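Local coordinates for molybdopterin biosynthesis moeA protein (Pyrococcus horikoshii, PDB 1WU2) that probably inserts molybdenum into molybdopterin during molybdenum cofactor biosynthesis, at residues 185-197 with 207-220. Residues are numbered along the deposited sequence; the frame is centred on the assembly and turned at random.
Sequences VGIIITGSELIEE and KIVETNSIMLQGLV
Strand 185-190 runs nearly antiparallel to helix 212-220, their axes 9.2 Å apart at closest approach, while L194-I195 and I208-V209 pair as two short parallel strands. The contact lies in the probable molybdopterin-binding domain. Here strand 184-190 sits between strands 226-233 and 252-255 of a mixed sheet, and the helix packs on one face of that sheet. Strands 194-195 and 208-209, with helix 200-204 between them, form a small beta-alpha-beta unit. I195 provides both firm backbone bonds of this pair. Its N donates to I208 O, and its O accepts E210 N at 2.8 Å. A weak bond runs from I208 N to E193 O. K207 folds over this end, its CD 3.1 Å from E193 O.

On the sheet face, V185, I187 and I189 point to the helix. V185 meets V220 methyl to methyl, CG2 to CG1 at 3.9 Å. I187 lays CD1 against L216 CB and the CG of Q217. The buried E210 packs on I189: its CG lies 3.8 Å from I189 CG2, and its OE2 is 3.2 Å from I189 CG1. The same CG also touches L194 CD2. With CG anti to the backbone N (chi1 -157°) and a bend at chi2, its carboxylate reaches forward to the first turn of the helix. OE2 accepts S213 N through its syn lone pair at 3.0 Å, and the helix N-terminus would probably stabilise its charge. Shortened to an alanine, this residue would probably leave S213 N without its carboxylate acceptor and open a gap beside I189 and L194. In the second subunit, K170 NZ bonds to E196 O and E210 O, so the short strand pair also borders the dimer interface. Farther along, a water bonds S213 OG at 3.0 Å and makes a weak bond to I187 O.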
# COMPACT_ATOMS: atom_id res chain seq x y z
N VAL A 185 -1.34 16.13 -12.75
CA VAL A 185 0.07 16.00 -13.10
C VAL A 185 0.20 15.73 -14.59
O VAL A 185 -0.16 14.66 -15.06
CB VAL A 185 0.73 14.84 -12.32
CG1 VAL A 185 2.19 14.63 -12.75
CG2 VAL A 185 0.63 15.07 -10.83
N GLY A 186 0.71 16.71 -15.33
CA GLY A 186 0.97 16.55 -16.75
C GLY A 186 2.13 15.62 -17.02
O GLY A 186 3.06 15.53 -16.22
N ILE A 187 2.08 14.91 -18.15
CA ILE A 187 3.13 13.98 -18.55
C ILE A 187 3.45 14.19 -20.03
O ILE A 187 2.64 13.86 -20.89
CB ILE A 187 2.68 12.51 -18.29
CG1 ILE A 187 2.50 12.26 -16.79
CG2 ILE A 187 3.69 11.53 -18.88
CD1 ILE A 187 1.92 10.90 -16.44
N ILE A 188 4.63 14.75 -20.30
CA ILE A 188 5.12 14.92 -21.66
C ILE A 188 6.30 13.99 -21.88
O ILE A 188 7.29 14.08 -21.18
CB ILE A 188 5.63 16.37 -21.89
CG1 ILE A 188 4.55 17.39 -21.56
CG2 ILE A 188 6.09 16.54 -23.32
CD1 ILE A 188 5.09 18.81 -21.46
N ILE A 189 6.20 13.10 -22.87
CA ILE A 189 7.34 12.28 -23.26
C ILE A 189 8.02 12.96 -24.45
O ILE A 189 7.35 13.59 -25.27
CB ILE A 189 6.89 10.84 -23.61
CG1 ILE A 189 6.59 10.00 -22.35
CG2 ILE A 189 7.99 10.10 -24.36
CD1 ILE A 189 5.93 10.72 -21.20
N THR A 190 9.35 12.87 -24.52
CA THR A 190 10.12 13.49 -25.60
C THR A 190 11.13 12.50 -26.18
O THR A 190 11.74 11.73 -25.44
CB THR A 190 10.84 14.78 -25.07
OG1 THR A 190 10.05 15.94 -25.38
CG2 THR A 190 12.16 15.05 -25.78
N GLY A 191 11.31 12.54 -27.50
CA GLY A 191 12.24 11.67 -28.19
C GLY A 191 11.71 11.17 -29.53
O GLY A 191 10.67 10.52 -29.57
N SER A 192 12.44 11.47 -30.61
CA SER A 192 12.09 11.02 -31.96
C SER A 192 12.36 9.52 -32.11
O SER A 192 11.76 8.84 -32.94
CB SER A 192 12.89 11.78 -33.02
OG SER A 192 13.05 13.15 -32.67
N GLU A 193 13.32 9.05 -31.32
CA GLU A 193 13.60 7.63 -31.12
C GLU A 193 12.38 6.81 -30.67
O GLU A 193 12.24 5.65 -31.06
CB GLU A 193 14.70 7.46 -30.06
CG GLU A 193 14.69 8.52 -28.96
CD GLU A 193 15.24 8.05 -27.64
OE1 GLU A 193 15.82 6.94 -27.58
OE2 GLU A 193 15.08 8.79 -26.64
N LEU A 194 11.51 7.41 -29.87
CA LEU A 194 10.43 6.66 -29.21
C LEU A 194 9.28 6.25 -30.14
O LEU A 194 8.93 6.96 -31.08
CB LEU A 194 9.89 7.47 -28.02
CG LEU A 194 10.93 7.66 -26.91
CD1 LEU A 194 10.59 8.86 -26.05
CD2 LEU A 194 11.05 6.41 -26.05
N ILE A 195 8.71 5.08 -29.85
CA ILE A 195 7.66 4.47 -30.66
C ILE A 195 6.67 3.74 -29.74
O ILE A 195 7.05 3.24 -28.69
CB ILE A 195 8.29 3.50 -31.71
CG1 ILE A 195 7.40 3.35 -32.95
CG2 ILE A 195 8.62 2.13 -31.10
CD1 ILE A 195 8.08 3.78 -34.23
N GLU A 196 5.40 3.67 -30.13
CA GLU A 196 4.35 3.14 -29.24
C GLU A 196 4.34 1.61 -29.14
O GLU A 196 4.01 1.07 -28.09
CB GLU A 196 2.97 3.67 -29.66
CG GLU A 196 2.39 3.03 -30.92
CD GLU A 196 1.37 3.93 -31.60
OE1 GLU A 196 1.60 4.31 -32.77
OE2 GLU A 196 0.33 4.24 -30.98
N GLU A 197 4.71 0.93 -30.23
CA GLU A 197 4.61 -0.53 -30.31
C GLU A 197 5.92 -1.20 -30.72
O GLU A 197 6.65 -0.66 -31.56
CB GLU A 197 3.53 -0.91 -31.32
CG GLU A 197 2.31 -1.58 -30.72
CD GLU A 197 1.17 -1.71 -31.71
OE1 GLU A 197 0.71 -2.84 -31.95
OE2 GLU A 197 0.73 -0.66 -32.24
N LYS A 207 14.51 2.35 -33.28
CA LYS A 207 13.50 2.90 -32.38
C LYS A 207 13.33 1.98 -31.17
O LYS A 207 13.47 0.76 -31.29
CB LYS A 207 12.14 3.04 -33.09
CG LYS A 207 12.17 3.82 -34.40
CD LYS A 207 12.34 5.31 -34.18
CE LYS A 207 12.28 6.12 -35.48
NZ LYS A 207 12.21 5.27 -36.71
N ILE A 208 13.03 2.58 -30.02
CA ILE A 208 12.75 1.82 -28.80
C ILE A 208 11.33 2.12 -28.31
O ILE A 208 10.83 3.22 -28.47
CB ILE A 208 13.81 2.13 -27.71
CG1 ILE A 208 13.58 3.52 -27.09
CG2 ILE A 208 15.22 2.01 -28.30
CD1 ILE A 208 14.72 4.02 -26.21
N VAL A 209 10.71 1.11 -27.70
CA VAL A 209 9.32 1.22 -27.26
C VAL A 209 9.21 2.16 -26.06
O VAL A 209 10.02 2.11 -25.14
CB VAL A 209 8.73 -0.17 -26.91
CG1 VAL A 209 7.36 -0.03 -26.23
CG2 VAL A 209 8.61 -1.02 -28.16
N GLU A 210 8.18 3.00 -26.09
CA GLU A 210 7.95 3.99 -25.05
C GLU A 210 7.31 3.28 -23.85
O GLU A 210 6.39 2.48 -24.01
CB GLU A 210 7.03 5.10 -25.57
CG GLU A 210 7.16 6.41 -24.82
CD GLU A 210 6.54 6.36 -23.44
OE1 GLU A 210 5.44 5.79 -23.29
OE2 GLU A 210 7.15 6.89 -22.49
N THR A 211 7.81 3.60 -22.66
CA THR A 211 7.47 2.87 -21.45
C THR A 211 7.21 3.77 -20.23
O THR A 211 6.41 3.42 -19.36
CB THR A 211 8.61 1.84 -21.18
OG1 THR A 211 8.29 0.60 -21.82
CG2 THR A 211 8.73 1.47 -19.72
N ASN A 212 7.87 4.92 -20.17
CA ASN A 212 7.76 5.82 -19.02
C ASN A 212 6.40 6.47 -18.84
O ASN A 212 6.05 6.86 -17.73
CB ASN A 212 8.82 6.92 -19.10
CG ASN A 212 10.22 6.39 -18.89
OD1 ASN A 212 10.41 5.28 -18.38
ND2 ASN A 212 11.20 7.17 -19.30
N SER A 213 5.63 6.58 -19.92
CA SER A 213 4.33 7.23 -19.85
C SER A 213 3.39 6.43 -18.98
O SER A 213 2.86 6.93 -17.99
CB SER A 213 3.72 7.40 -21.24
OG SER A 213 2.52 8.13 -21.15
N ILE A 214 3.19 5.16 -19.34
CA ILE A 214 2.30 4.27 -18.61
C ILE A 214 2.79 4.01 -17.18
O ILE A 214 1.98 3.86 -16.27
CB ILE A 214 2.07 2.94 -19.39
CG1 ILE A 214 1.00 2.08 -18.72
CG2 ILE A 214 3.36 2.14 -19.53
CD1 ILE A 214 -0.33 2.77 -18.50
N MSE A 215 4.11 3.99 -16.97
CA MSE A 215 4.66 3.78 -15.63
C MSE A 215 4.39 4.98 -14.74
O MSE A 215 4.03 4.82 -13.58
CB MSE A 215 6.16 3.50 -15.66
CG MSE A 215 6.72 3.15 -14.29
SE MSE A 215 8.61 2.75 -14.28
CE MSE A 215 9.30 4.53 -14.60
N LEU A 216 4.57 6.17 -15.28
CA LEU A 216 4.31 7.40 -14.55
C LEU A 216 2.82 7.61 -14.28
O LEU A 216 2.45 8.18 -13.26
CB LEU A 216 4.89 8.62 -15.27
CG LEU A 216 6.41 8.77 -15.18
CD1 LEU A 216 6.88 9.85 -16.15
CD2 LEU A 216 6.85 9.09 -13.77
N GLN A 217 1.96 7.14 -15.18
CA GLN A 217 0.51 7.22 -14.97
C GLN A 217 0.13 6.44 -13.71
O GLN A 217 -0.54 6.97 -12.83
CB GLN A 217 -0.26 6.68 -16.18
CG GLN A 217 -0.33 7.65 -17.34
CD GLN A 217 -0.66 6.97 -18.66
OE1 GLN A 217 -1.81 6.57 -18.88
NE2 GLN A 217 0.33 6.84 -19.53
N GLY A 218 0.58 5.20 -13.63
CA GLY A 218 0.33 4.37 -12.47
C GLY A 218 0.92 4.92 -11.18
O GLY A 218 0.30 4.82 -10.13
N LEU A 219 2.12 5.49 -11.27
CA LEU A 219 2.83 5.98 -10.09
C LEU A 219 2.16 7.23 -9.53
O LEU A 219 2.09 7.40 -8.31
CB LEU A 219 4.30 6.28 -10.44
CG LEU A 219 5.25 5.09 -10.57
CD1 LEU A 219 6.54 5.51 -11.26
CD2 LEU A 219 5.55 4.47 -9.22
N VAL A 220 1.67 8.08 -10.42
CA VAL A 220 0.95 9.29 -10.04
C VAL A 220 -0.39 8.92 -9.40
O VAL A 220 -0.79 9.53 -8.42
CB VAL A 220 0.74 10.24 -11.25
CG1 VAL A 220 -0.28 11.33 -10.93
CG2 VAL A 220 2.06 10.86 -11.66
O HOH W 1 1.71 10.80 -22.30